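Local coordinates for protein deoxyribodipyrimidine photo-lyase (Oryza sativa Japonica Group, PDB 3UMV) that repairs UV-damaged DNA by using light and a bound FAD cofactor to split cyclobutane pyrimidine dimers back into separate pyrimidines, at residues F81-R86 and S138-V143; E234-I239 and N421-I426; P376-S381 and M397-K402. One frame throughout, in Å; residues are numbered along the deposited sequence.

Interaction 1 (F81-R86 and S138-V143); sequences FLLSAR and SPLRPV
In the photolyase alpha/beta domain, whose central sheet and flanking helices follow the HUP-clan plan, L82 and L83 of a loop meet L140, P142 and V143 at the start of a helix. The contact is apolar: no hydrogen bond crosses it, and it buries 193 Å². The pyrrolidine ring of P142 is touched by both leucines. Its CB is met by L82 CD1 at 3.9 Å, while its CG is met by L83 CD2 at 3.8 Å; both leucines run at about a right angle to the proline. The other two methyls reach residues before and after P142: L83 CD1 touches L140 CD1 at 3.7 Å, and L82 CD2 lies 4.4 Å from V143 CG2, a looser fit. With its CG anti to the backbone N (chi1 -175°), L82 swings both methyls over to the helix start, although its CB does not aim there; the CB of L83 points toward the other segment. The two leucines sit in a tight turn, in which S84 N bonds to F81 O and A85 N to L82 O, with L83 and S84 both in left-handed backbone conformation. R429, a probable FAD-binding residue, ties its NH1 to L82 O, and a urea touches L82. Y434 of helix 431-442 packs on both L83 and L140. The loop joins strand 70-75 to helix 87-106, with R86 as N-cap; S138-V143 leads from strand 132-135 into helix 141-157, with L140 as N-cap. Strand 40-44 separates those two strands in the sheet.

Interaction 2 (E234-I239 and N421-I426); sequences ENVPEI and NDKYEI. With FAD (flavin-adenine dinucleotide), chain I.
V236 and Y424 bring their CA atoms to 7.0 Å and I239 and I426 to 8.0 Å, the loop 234-239 running only 25° off the direction of 423-426, where the helix ends and the chain leaves it. Apolar branches fill this spacing: V236 CG1 approaches Y424 CD2 at 3.9 Å, and I239 CD1 meets I426 CG1 at the same distance. K423, extended throughout, lays its CG over the centre of the Y424 ring and carries NZ out to E234. NZ forms a hydrogen-bonded salt bridge with E234 OE2 at 2.9 Å, on the syn side and 23° out of the carboxylate plane, while a water links OE1 to the same NZ. Further salt bridges join E369 to NZ and R86 to E234 OE1. At the far side N421 ND2 donates to FAD O4 at 2.9 Å (167°) and, within its own amide plane, to D422 OD1, while N421 OD1 lies 3.0 Å from FAD N5. With an alanine in place of N421, FAD O4 and D422 OD1 would probably both lose this amide donor, and FAD N5 its neighbouring carbonyl oxygen. The last turn of helix 410-424 thus combines a charge pair at the loop with, through N421, polar contact with the flavin, which probably influences its electronic state.

Interaction 3 (P376-S381 and M397-K402); sequences PLWNAS and MYWAKK. With FAD (flavin-adenine dinucleotide), chain I.
W378 and W399, both predicted to relay electrons as tryptophanyl radicals and with W406 the probable tryptophan triad of this photolyase, meet where helices 376-388 and 393-405 of the FAD-binding domain cross at -113°, their short axes 9.5 Å apart. W378 gives up 94 Å² to the contact, W399 71 Å² and Y398 62 Å². The indoles lie nearly parallel, the five-membered rings 9° apart in plane, but slid so far that they barely overlap, with centroids separated by 4.7 Å. W399 CD1 stands over the rim of one W378 face, and W378 CZ2 comes to 3.3 Å from W399 NE1. Each side chain sends CG anti to its backbone N (chi1 -169° in W378), which places the two indoles side by side. A hydrogen bond goes with this offset and probably helps to fix it: W378 NE1 donates to W399 O at 2.9 Å, lying in both the indole and carbonyl planes, on a lone pair. Y398 packs against W378, its CE1 at the indole edge. L377 CD2 makes a CH-pi contact over one face of the Y398 ring, 4.1 Å from the centroid, and K402 CG covers the opposite face; D375 takes the hydroxyl. FAD C7M lies at the edge of W399, and W406 meets W378 edge-to-face, consistent with electrons passing from W406 through W378 and W399 to the flavin. Q382 bonds to W399 NE1. S381 OG, bonded to W378 O, also approaches W399 CD1 at the indole edge, at 3.5 Å.

How the interactions relate
Along the chain interaction 1 closes first; interaction 2 follows, its two segments bracketing interaction 3. Interaction 1 belongs to the alpha/beta domain, interaction 3 to the helical part that holds FAD, and interaction 2 lies between them, its centre about 14 Å from that of the first and about 18 Å from that of the third. Interactions 1 and 2 touch through the R86-E234 salt bridge and R86 packing on V236 and K423. Interactions 2 and 3 meet where N421 N packs against W399 CH2, on consecutive helices 410-424 and 393-405, and both reach the flavin. Interactions 1 and 3, centres about 26 Å apart, do not touch. They thus run from the alpha/beta domain, across its border, to the probable electron path.

Interaction 1 (F81-R86 and S138-V143)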
loop_
_atom_site.group_PDB
_atom_site.type_symbol
_atom_site.label_atom_id
_atom_site.label_comp_id
_atom_site.label_asym_id
_atom_site.label_seq_id
_atom_site.Cartn_x
_atom_site.Cartn_y
_atom_site.Cartn_z
ATOM N N PHE A 81 11.739 11.946 -3.769
ATOM C CA PHE A 81 10.748 11.313 -2.889
ATOM C C PHE A 81 10.591 9.810 -3.108
ATOM O O PHE A 81 11.031 9.270 -4.115
ATOM C CB PHE A 81 9.390 12.027 -3.003
ATOM C CG PHE A 81 9.488 13.523 -2.821
ATOM C CD1 PHE A 81 9.778 14.057 -1.578
ATOM C CD2 PHE A 81 9.297 14.385 -3.889
ATOM C CE1 PHE A 81 9.882 15.433 -1.395
ATOM C CE2 PHE A 81 9.397 15.765 -3.716
ATOM C CZ PHE A 81 9.689 16.284 -2.467
ATOM N N LEU A 82 9.966 9.133 -2.149
ATOM C CA LEU A 82 9.784 7.686 -2.248
ATOM C C LEU A 82 9.035 7.303 -3.521
ATOM O O LEU A 82 7.863 7.655 -3.707
ATOM C CB LEU A 82 9.038 7.158 -1.029
ATOM C CG LEU A 82 8.916 5.627 -1.009
ATOM C CD1 LEU A 82 10.321 5.019 -1.073
ATOM C CD2 LEU A 82 8.156 5.182 0.227
ATOM N N LEU A 83 9.717 6.567 -4.388
ATOM C CA LEU A 83 9.152 6.113 -5.659
ATOM C C LEU A 83 8.468 7.239 -6.438
ATOM O O LEU A 83 7.418 7.039 -7.049
ATOM C CB LEU A 83 8.198 4.928 -5.434
ATOM C CG LEU A 83 8.906 3.635 -4.993
ATOM C CD1 LEU A 83 7.936 2.608 -4.439
ATOM C CD2 LEU A 83 9.757 3.043 -6.132
ATOM N N SER A 84 9.079 8.418 -6.412
ATOM C CA SER A 84 8.589 9.570 -7.169
ATOM C C SER A 84 7.172 10.020 -6.788
ATOM O O SER A 84 6.389 10.422 -7.654
ATOM C CB SER A 84 8.678 9.305 -8.677
ATOM O OG SER A 84 10.000 8.951 -9.049
ATOM N N ALA A 85 6.855 9.973 -5.497
ATOM C CA ALA A 85 5.612 10.547 -5.008
ATOM C C ALA A 85 5.432 11.956 -5.572
ATOM O O ALA A 85 6.396 12.721 -5.692
ATOM C CB ALA A 85 5.609 10.581 -3.487
ATOM N N ARG A 86 4.192 12.273 -5.928
ATOM C CA ARG A 86 3.829 13.570 -6.480
ATOM C C ARG A 86 3.036 14.328 -5.423
ATOM O O ARG A 86 2.773 13.802 -4.345
ATOM C CB ARG A 86 2.967 13.405 -7.737
ATOM C CG ARG A 86 3.486 12.432 -8.797
ATOM C CD ARG A 86 4.924 12.701 -9.166
ATOM N NE ARG A 86 5.240 12.290 -10.538
ATOM C CZ ARG A 86 5.374 11.026 -10.943
ATOM N NH1 ARG A 86 5.197 10.028 -10.094
ATOM N NH2 ARG A 86 5.681 10.757 -12.207
ATOM N N SER A 138 8.077 -3.443 4.841
ATOM C CA SER A 138 7.600 -3.314 3.461
ATOM C C SER A 138 8.535 -4.094 2.557
ATOM O O SER A 138 9.741 -4.091 2.773
ATOM C CB SER A 138 7.605 -1.850 3.015
ATOM O OG SER A 138 7.458 -1.786 1.601
ATOM N N PRO A 139 7.988 -4.763 1.529
ATOM C CA PRO A 139 8.852 -5.515 0.616
ATOM C C PRO A 139 9.411 -4.659 -0.521
ATOM O O PRO A 139 10.184 -5.156 -1.347
ATOM C CB PRO A 139 7.896 -6.573 0.036
ATOM C CG PRO A 139 6.552 -5.899 0.041
ATOM C CD PRO A 139 6.553 -5.018 1.281
ATOM N N LEU A 140 9.014 -3.396 -0.600
ATOM C CA LEU A 140 9.444 -2.584 -1.740
ATOM C C LEU A 140 10.951 -2.319 -1.655
ATOM O O LEU A 140 11.480 -2.023 -0.577
ATOM C CB LEU A 140 8.684 -1.267 -1.780
ATOM C CG LEU A 140 7.177 -1.444 -2.021
ATOM C CD1 LEU A 140 6.574 -0.080 -2.284
ATOM C CD2 LEU A 140 6.897 -2.415 -3.198
ATOM N N ARG A 141 11.647 -2.396 -2.784
ATOM C CA ARG A 141 13.095 -2.330 -2.733
ATOM C C ARG A 141 13.678 -1.036 -2.133
ATOM O O ARG A 141 14.662 -1.111 -1.405
ATOM C CB ARG A 141 13.760 -2.726 -4.068
ATOM C CG ARG A 141 13.855 -1.637 -5.126
ATOM C CD ARG A 141 14.518 -2.178 -6.402
ATOM N NE ARG A 141 13.841 -3.367 -6.923
ATOM C CZ ARG A 141 12.904 -3.345 -7.873
ATOM N NH1 ARG A 141 12.530 -2.193 -8.432
ATOM N NH2 ARG A 141 12.344 -4.480 -8.280
ATOM N N PRO A 142 13.086 0.148 -2.413
ATOM C CA PRO A 142 13.764 1.300 -1.796
ATOM C C PRO A 142 13.664 1.326 -0.273
ATOM O O PRO A 142 14.549 1.887 0.398
ATOM C CB PRO A 142 13.071 2.524 -2.417
ATOM C CG PRO A 142 11.885 2.007 -3.141
ATOM C CD PRO A 142 12.054 0.544 -3.392
ATOM N N VAL A 143 12.602 0.737 0.266
ATOM C CA VAL A 143 12.430 0.677 1.712
ATOM C C VAL A 143 13.366 -0.347 2.353
ATOM O O VAL A 143 14.036 -0.054 3.342
ATOM C CB VAL A 143 10.990 0.342 2.075
ATOM C CG1 VAL A 143 10.859 0.255 3.578
ATOM C CG2 VAL A 143 10.054 1.384 1.480
#

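Interaction 2 (E234-I239 and N421-I426)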
loop_
_atom_site.group_PDB
_atom_site.type_symbol
_atom_site.label_atom_id
_atom_site.label_comp_id
_atom_site.label_asym_id
_atom_site.label_seq_id
_atom_site.Cartn_x
_atom_site.Cartn_y
_atom_site.Cartn_z
ATOM N N GLU A 234 5.859 17.028 -8.648
ATOM C CA GLU A 234 5.031 17.311 -9.796
ATOM C C GLU A 234 3.603 17.606 -9.347
ATOM O O GLU A 234 3.094 17.009 -8.395
ATOM C CB GLU A 234 5.077 16.155 -10.789
ATOM C CG GLU A 234 4.828 16.577 -12.210
ATOM C CD GLU A 234 4.772 15.400 -13.162
ATOM O OE1 GLU A 234 5.492 14.405 -12.918
ATOM O OE2 GLU A 234 4.003 15.477 -14.151
ATOM N N ASN A 235 2.954 18.530 -10.041
ATOM C CA ASN A 235 1.652 19.014 -9.605
ATOM C C ASN A 235 0.445 18.149 -9.981
ATOM O O ASN A 235 -0.471 18.625 -10.651
ATOM C CB ASN A 235 1.452 20.460 -10.084
ATOM C CG ASN A 235 0.185 21.086 -9.539
ATOM O OD1 ASN A 235 -0.417 20.577 -8.593
ATOM N ND2 ASN A 235 -0.226 22.197 -10.134
ATOM N N VAL A 236 0.436 16.883 -9.550
ATOM C CA VAL A 236 -0.776 16.086 -9.584
ATOM C C VAL A 236 -1.602 16.473 -8.358
ATOM O O VAL A 236 -1.148 16.310 -7.226
ATOM C CB VAL A 236 -0.443 14.573 -9.541
ATOM C CG1 VAL A 236 -1.711 13.758 -9.602
ATOM C CG2 VAL A 236 0.487 14.206 -10.679
ATOM N N PRO A 237 -2.812 17.010 -8.573
ATOM C CA PRO A 237 -3.567 17.645 -7.485
ATOM C C PRO A 237 -3.996 16.682 -6.387
ATOM O O PRO A 237 -4.284 15.507 -6.651
ATOM C CB PRO A 237 -4.814 18.186 -8.188
ATOM C CG PRO A 237 -4.481 18.207 -9.628
ATOM C CD PRO A 237 -3.531 17.080 -9.852
ATOM N N GLU A 238 -4.040 17.190 -5.162
ATOM C CA GLU A 238 -4.523 16.418 -4.028
ATOM C C GLU A 238 -5.975 16.004 -4.265
ATOM O O GLU A 238 -6.728 16.728 -4.913
ATOM C CB GLU A 238 -4.423 17.238 -2.738
ATOM C CG GLU A 238 -3.016 17.315 -2.164
ATOM C CD GLU A 238 -2.958 18.089 -0.860
ATOM O OE1 GLU A 238 -2.509 19.248 -0.879
ATOM O OE2 GLU A 238 -3.357 17.541 0.189
ATOM N N ILE A 239 -6.366 14.843 -3.750
ATOM C CA ILE A 239 -7.764 14.439 -3.827
ATOM C C ILE A 239 -8.584 15.225 -2.807
ATOM O O ILE A 239 -8.074 15.628 -1.759
ATOM C CB ILE A 239 -7.972 12.923 -3.601
ATOM C CG1 ILE A 239 -7.559 12.523 -2.190
ATOM C CG2 ILE A 239 -7.224 12.097 -4.651
ATOM C CD1 ILE A 239 -7.726 11.052 -1.919
ATOM N N ASN A 421 0.176 4.313 -12.964
ATOM C CA ASN A 421 -0.413 3.906 -11.697
ATOM C C ASN A 421 0.249 4.634 -10.519
ATOM O O ASN A 421 -0.412 5.192 -9.646
ATOM C CB ASN A 421 -0.273 2.386 -11.565
ATOM C CG ASN A 421 -0.906 1.839 -10.294
ATOM O OD1 ASN A 421 -2.075 1.452 -10.294
ATOM N ND2 ASN A 421 -0.132 1.805 -9.208
ATOM N N ASP A 422 1.571 4.633 -10.511
ATOM C CA ASP A 422 2.321 5.286 -9.442
ATOM C C ASP A 422 2.210 6.811 -9.482
ATOM O O ASP A 422 2.267 7.463 -8.446
ATOM C CB ASP A 422 3.782 4.838 -9.502
ATOM C CG ASP A 422 3.977 3.401 -9.012
ATOM O OD1 ASP A 422 2.982 2.688 -8.720
ATOM O OD2 ASP A 422 5.143 2.993 -8.876
ATOM N N LYS A 423 2.051 7.385 -10.675
ATOM C CA LYS A 423 1.915 8.829 -10.780
ATOM C C LYS A 423 0.579 9.340 -10.229
ATOM O O LYS A 423 0.542 10.327 -9.505
ATOM C CB LYS A 423 2.087 9.279 -12.236
ATOM C CG LYS A 423 1.860 10.748 -12.465
ATOM C CD LYS A 423 2.360 11.146 -13.842
ATOM C CE LYS A 423 2.411 12.657 -13.986
ATOM N NZ LYS A 423 2.951 13.080 -15.320
ATOM N N TYR A 424 -0.507 8.662 -10.590
ATOM C CA TYR A 424 -1.853 9.174 -10.369
ATOM C C TYR A 424 -2.652 8.556 -9.220
ATOM O O TYR A 424 -3.515 9.224 -8.633
ATOM C CB TYR A 424 -2.657 9.046 -11.673
ATOM C CG TYR A 424 -2.173 10.014 -12.743
ATOM C CD1 TYR A 424 -1.475 9.574 -13.861
ATOM C CD2 TYR A 424 -2.396 11.367 -12.606
ATOM C CE1 TYR A 424 -1.043 10.474 -14.843
ATOM C CE2 TYR A 424 -1.967 12.269 -13.575
ATOM C CZ TYR A 424 -1.286 11.816 -14.676
ATOM O OH TYR A 424 -0.867 12.719 -15.625
ATOM N N GLU A 425 -2.421 7.280 -8.921
ATOM C CA GLU A 425 -3.228 6.619 -7.898
ATOM C C GLU A 425 -2.834 7.054 -6.484
ATOM O O GLU A 425 -1.657 7.154 -6.142
ATOM C CB GLU A 425 -3.154 5.091 -8.018
ATOM C CG GLU A 425 -3.608 4.519 -9.328
ATOM C CD GLU A 425 -5.123 4.376 -9.454
ATOM O OE1 GLU A 425 -5.568 3.634 -10.348
ATOM O OE2 GLU A 425 -5.864 4.986 -8.661
ATOM N N ILE A 426 -3.836 7.308 -5.656
ATOM C CA ILE A 426 -3.587 7.641 -4.265
ATOM C C ILE A 426 -3.069 6.426 -3.497
ATOM O O ILE A 426 -2.366 6.572 -2.505
ATOM C CB ILE A 426 -4.850 8.234 -3.603
ATOM C CG1 ILE A 426 -4.504 8.802 -2.222
ATOM C CG2 ILE A 426 -5.991 7.210 -3.559
ATOM C CD1 ILE A 426 -3.413 9.826 -2.269
HETATM P PA FAD I . -12.173 -3.045 -2.365
HETATM O O1A FAD I . -12.837 -3.861 -3.432
HETATM O O2A FAD I . -13.114 -2.459 -1.349
HETATM O O5B FAD I . -11.059 -3.956 -1.665
HETATM C C5B FAD I . -10.726 -3.815 -0.300
HETATM C C4B FAD I . -9.221 -4.026 -0.107
HETATM O O4B FAD I . -8.799 -5.301 -0.568
HETATM C C3B FAD I . -8.404 -3.038 -0.917
HETATM O O3B FAD I . -8.270 -1.806 -0.250
HETATM C C2B FAD I . -7.091 -3.757 -1.015
HETATM O O2B FAD I . -6.407 -3.663 0.220
HETATM C C1B FAD I . -7.529 -5.191 -1.173
HETATM N N9A FAD I . -7.602 -5.566 -2.595
HETATM C C8A FAD I . -8.694 -5.524 -3.420
HETATM N N7A FAD I . -8.307 -5.969 -4.638
HETATM C C5A FAD I . -6.980 -6.277 -4.599
HETATM C C6A FAD I . -6.060 -6.771 -5.532
HETATM N N6A FAD I . -6.427 -7.146 -6.757
HETATM N N1A FAD I . -4.752 -6.986 -5.157
HETATM C C2A FAD I . -4.356 -6.723 -3.866
HETATM N N3A FAD I . -5.260 -6.233 -2.950
HETATM C C4A FAD I . -6.546 -6.029 -3.312
HETATM N N1 FAD I . -4.170 -1.763 -5.275
HETATM C C2 FAD I . -3.525 -0.869 -4.472
HETATM O O2 FAD I . -3.753 -0.919 -3.263
HETATM N N3 FAD I . -2.628 0.040 -5.008
HETATM C C4 FAD I . -2.386 0.068 -6.370
HETATM O O4 FAD I . -1.590 0.884 -6.846
HETATM C C4X FAD I . -3.039 -0.855 -7.178
HETATM N N5 FAD I . -2.852 -0.871 -8.540
HETATM C C5X FAD I . -3.495 -1.808 -9.325
HETATM C C6 FAD I . -3.272 -1.837 -10.708
HETATM C C7 FAD I . -3.926 -2.781 -11.505
HETATM C C7M FAD I . -3.658 -2.800 -12.988
HETATM C C8 FAD I . -4.809 -3.687 -10.909
HETATM C C8M FAD I . -5.542 -4.719 -11.712
HETATM C C9 FAD I . -5.030 -3.639 -9.543
HETATM C C9A FAD I . -4.376 -2.710 -8.755
HETATM N N10 FAD I . -4.606 -2.670 -7.395
HETATM C C10 FAD I . -3.930 -1.753 -6.627
HETATM C "C1'" FAD I . -5.567 -3.633 -6.712
HETATM C "C2'" FAD I . -7.034 -3.109 -6.613
HETATM O "O2'" FAD I . -7.559 -2.589 -7.840
HETATM C "C3'" FAD I . -7.245 -2.040 -5.525
HETATM O "O3'" FAD I . -6.699 -2.498 -4.316
HETATM C "C4'" FAD I . -8.718 -1.697 -5.289
HETATM O "O4'" FAD I . -9.297 -1.225 -6.491
HETATM C "C5'" FAD I . -8.789 -0.647 -4.182
HETATM O "O5'" FAD I . -10.048 -0.036 -4.025
HETATM P P FAD I . -10.922 -0.369 -2.721
HETATM O O1P FAD I . -10.099 -0.188 -1.461
HETATM O O2P FAD I . -12.168 0.478 -2.730
HETATM O O3P FAD I . -11.260 -1.904 -3.084
HETATM O O HOH W 1 5.697 12.333 -14.808
#

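Interaction 3 (P376-S381 and M397-K402)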
loop_
_atom_site.group_PDB
_atom_site.type_symbol
_atom_site.label_atom_id
_atom_site.label_comp_id
_atom_site.label_asym_id
_atom_site.label_seq_id
_atom_site.Cartn_x
_atom_site.Cartn_y
_atom_site.Cartn_z
ATOM N N PRO A 376 -13.269 4.813 -25.974
ATOM C CA PRO A 376 -13.780 5.761 -24.985
ATOM C C PRO A 376 -13.896 5.158 -23.588
ATOM O O PRO A 376 -13.835 5.902 -22.621
ATOM C CB PRO A 376 -15.166 6.124 -25.524
ATOM C CG PRO A 376 -15.557 4.957 -26.342
ATOM C CD PRO A 376 -14.294 4.452 -26.971
ATOM N N LEU A 377 -14.068 3.845 -23.503
ATOM C CA LEU A 377 -14.092 3.155 -22.221
ATOM C C LEU A 377 -12.699 3.223 -21.567
ATOM O O LEU A 377 -12.579 3.537 -20.387
ATOM C CB LEU A 377 -14.556 1.713 -22.388
ATOM C CG LEU A 377 -14.550 0.892 -21.093
ATOM C CD1 LEU A 377 -15.384 1.572 -19.992
ATOM C CD2 LEU A 377 -15.046 -0.515 -21.360
ATOM N N TRP A 378 -11.653 2.982 -22.352
ATOM C CA TRP A 378 -10.295 3.069 -21.829
ATOM C C TRP A 378 -9.978 4.500 -21.424
ATOM O O TRP A 378 -9.469 4.752 -20.334
ATOM C CB TRP A 378 -9.270 2.559 -22.843
ATOM C CG TRP A 378 -7.935 2.403 -22.179
ATOM C CD1 TRP A 378 -7.459 1.271 -21.570
ATOM C CD2 TRP A 378 -6.945 3.426 -21.966
ATOM N NE1 TRP A 378 -6.228 1.517 -21.021
ATOM C CE2 TRP A 378 -5.877 2.825 -21.254
ATOM C CE3 TRP A 378 -6.843 4.780 -22.330
ATOM C CZ2 TRP A 378 -4.735 3.537 -20.871
ATOM C CZ3 TRP A 378 -5.700 5.482 -21.967
ATOM C CH2 TRP A 378 -4.656 4.853 -21.247
ATOM N N ASN A 379 -10.302 5.447 -22.301
ATOM C CA ASN A 379 -10.091 6.843 -21.973
ATOM C C ASN A 379 -10.737 7.226 -20.650
ATOM O O ASN A 379 -10.137 7.959 -19.866
ATOM C CB ASN A 379 -10.636 7.757 -23.081
ATOM C CG ASN A 379 -9.859 7.662 -24.377
ATOM O OD1 ASN A 379 -10.350 8.098 -25.424
ATOM N ND2 ASN A 379 -8.656 7.104 -24.332
ATOM N N ALA A 380 -11.960 6.742 -20.412
ATOM C CA ALA A 380 -12.684 7.032 -19.175
ATOM C C ALA A 380 -11.938 6.490 -17.958
ATOM O O ALA A 380 -11.832 7.164 -16.946
ATOM C CB ALA A 380 -14.141 6.462 -19.237
ATOM N N SER A 381 -11.416 5.275 -18.071
ATOM C CA SER A 381 -10.694 4.672 -16.957
ATOM C C SER A 381 -9.425 5.463 -16.655
ATOM O O SER A 381 -9.110 5.726 -15.498
ATOM C CB SER A 381 -10.392 3.192 -17.216
ATOM O OG SER A 381 -9.431 2.995 -18.237
ATOM N N MET A 397 -8.043 -3.647 -14.332
ATOM C CA MET A 397 -7.699 -4.835 -15.119
ATOM C C MET A 397 -7.814 -4.552 -16.624
ATOM O O MET A 397 -6.891 -4.836 -17.388
ATOM C CB MET A 397 -8.596 -6.017 -14.735
ATOM C CG MET A 397 -8.445 -6.438 -13.295
ATOM S SD MET A 397 -9.490 -7.864 -12.874
ATOM C CE MET A 397 -11.029 -7.043 -12.551
ATOM N N TYR A 398 -8.951 -3.991 -17.039
ATOM C CA TYR A 398 -9.183 -3.618 -18.430
ATOM C C TYR A 398 -8.118 -2.627 -18.911
ATOM O O TYR A 398 -7.489 -2.822 -19.945
ATOM C CB TYR A 398 -10.571 -2.990 -18.562
ATOM C CG TYR A 398 -10.944 -2.585 -19.968
ATOM C CD1 TYR A 398 -10.728 -1.291 -20.429
ATOM C CD2 TYR A 398 -11.507 -3.509 -20.839
ATOM C CE1 TYR A 398 -11.089 -0.925 -21.736
ATOM C CE2 TYR A 398 -11.859 -3.159 -22.127
ATOM C CZ TYR A 398 -11.641 -1.881 -22.575
ATOM O OH TYR A 398 -11.999 -1.567 -23.867
ATOM N N TRP A 399 -7.906 -1.592 -18.108
ATOM C CA TRP A 399 -6.973 -0.505 -18.406
ATOM C C TRP A 399 -5.571 -1.023 -18.682
ATOM O O TRP A 399 -4.951 -0.682 -19.699
ATOM C CB TRP A 399 -6.976 0.459 -17.223
ATOM C CG TRP A 399 -5.944 1.519 -17.238
ATOM C CD1 TRP A 399 -6.010 2.726 -17.876
ATOM C CD2 TRP A 399 -4.714 1.515 -16.512
ATOM N NE1 TRP A 399 -4.874 3.457 -17.617
ATOM C CE2 TRP A 399 -4.061 2.734 -16.787
ATOM C CE3 TRP A 399 -4.094 0.594 -15.664
ATOM C CZ2 TRP A 399 -2.816 3.049 -16.248
ATOM C CZ3 TRP A 399 -2.863 0.910 -15.135
ATOM C CH2 TRP A 399 -2.240 2.125 -15.417
ATOM N N ALA A 400 -5.059 -1.873 -17.812
ATOM C CA ALA A 400 -3.699 -2.351 -17.991
ATOM C C ALA A 400 -3.573 -3.332 -19.159
ATOM O O ALA A 400 -2.553 -3.366 -19.845
ATOM C CB ALA A 400 -3.165 -2.975 -16.686
ATOM N N LYS A 401 -4.602 -4.144 -19.371
ATOM C CA LYS A 401 -4.592 -5.072 -20.491
ATOM C C LYS A 401 -4.609 -4.379 -21.852
ATOM O O LYS A 401 -3.982 -4.860 -22.811
ATOM C CB LYS A 401 -5.733 -6.069 -20.370
ATOM C CG LYS A 401 -5.494 -7.065 -19.253
ATOM C CD LYS A 401 -6.516 -8.177 -19.256
ATOM C CE LYS A 401 -6.233 -9.150 -18.089
ATOM N NZ LYS A 401 -5.023 -9.973 -18.339
ATOM N N LYS A 402 -5.324 -3.262 -21.959
ATOM C CA LYS A 402 -5.273 -2.490 -23.207
ATOM C C LYS A 402 -3.880 -1.910 -23.457
ATOM O O LYS A 402 -3.444 -1.775 -24.600
ATOM C CB LYS A 402 -6.311 -1.373 -23.217
ATOM C CG LYS A 402 -7.749 -1.856 -23.250
ATOM C CD LYS A 402 -8.026 -2.651 -24.516
ATOM C CE LYS A 402 -8.566 -4.020 -24.172
ATOM N NZ LYS A 402 -9.166 -4.726 -25.353
HETATM P PA FAD I . -12.173 -3.045 -2.365
HETATM O O1A FAD I . -12.837 -3.861 -3.432
HETATM O O2A FAD I . -13.114 -2.459 -1.349
HETATM O O5B FAD I . -11.059 -3.956 -1.665
HETATM C C5B FAD I . -10.726 -3.815 -0.300
HETATM C C4B FAD I . -9.221 -4.026 -0.107
HETATM O O4B FAD I . -8.799 -5.301 -0.568
HETATM C C3B FAD I . -8.404 -3.038 -0.917
HETATM O O3B FAD I . -8.270 -1.806 -0.250
HETATM C C2B FAD I . -7.091 -3.757 -1.015
HETATM O O2B FAD I . -6.407 -3.663 0.220
HETATM C C1B FAD I . -7.529 -5.191 -1.173
HETATM N N9A FAD I . -7.602 -5.566 -2.595
HETATM C C8A FAD I . -8.694 -5.524 -3.420
HETATM N N7A FAD I . -8.307 -5.969 -4.638
HETATM C C5A FAD I . -6.980 -6.277 -4.599
HETATM C C6A FAD I . -6.060 -6.771 -5.532
HETATM N N6A FAD I . -6.427 -7.146 -6.757
HETATM N N1A FAD I . -4.752 -6.986 -5.157
HETATM C C2A FAD I . -4.356 -6.723 -3.866
HETATM N N3A FAD I . -5.260 -6.233 -2.950
HETATM C C4A FAD I . -6.546 -6.029 -3.312
HETATM N N1 FAD I . -4.170 -1.763 -5.275
HETATM C C2 FAD I . -3.525 -0.869 -4.472
HETATM O O2 FAD I . -3.753 -0.919 -3.263
HETATM N N3 FAD I . -2.628 0.040 -5.008
HETATM C C4 FAD I . -2.386 0.068 -6.370
HETATM O O4 FAD I . -1.590 0.884 -6.846
HETATM C C4X FAD I . -3.039 -0.855 -7.178
HETATM N N5 FAD I . -2.852 -0.871 -8.540
HETATM C C5X FAD I . -3.495 -1.808 -9.325
HETATM C C6 FAD I . -3.272 -1.837 -10.708
HETATM C C7 FAD I . -3.926 -2.781 -11.505
HETATM C C7M FAD I . -3.658 -2.800 -12.988
HETATM C C8 FAD I . -4.809 -3.687 -10.909
HETATM C C8M FAD I . -5.542 -4.719 -11.712
HETATM C C9 FAD I . -5.030 -3.639 -9.543
HETATM C C9A FAD I . -4.376 -2.710 -8.755
HETATM N N10 FAD I . -4.606 -2.670 -7.395
HETATM C C10 FAD I . -3.930 -1.753 -6.627
HETATM C "C1'" FAD I . -5.567 -3.633 -6.712
HETATM C "C2'" FAD I . -7.034 -3.109 -6.613
HETATM O "O2'" FAD I . -7.559 -2.589 -7.840
HETATM C "C3'" FAD I . -7.245 -2.040 -5.525
HETATM O "O3'" FAD I . -6.699 -2.498 -4.316
HETATM C "C4'" FAD I . -8.718 -1.697 -5.289
HETATM O "O4'" FAD I . -9.297 -1.225 -6.491
HETATM C "C5'" FAD I . -8.789 -0.647 -4.182
HETATM O "O5'" FAD I . -10.048 -0.036 -4.025
HETATM P P FAD I . -10.922 -0.369 -2.721
HETATM O O1P FAD I . -10.099 -0.188 -1.461
HETATM O O2P FAD I . -12.168 0.478 -2.730
HETATM O O3P FAD I . -11.260 -1.904 -3.084
#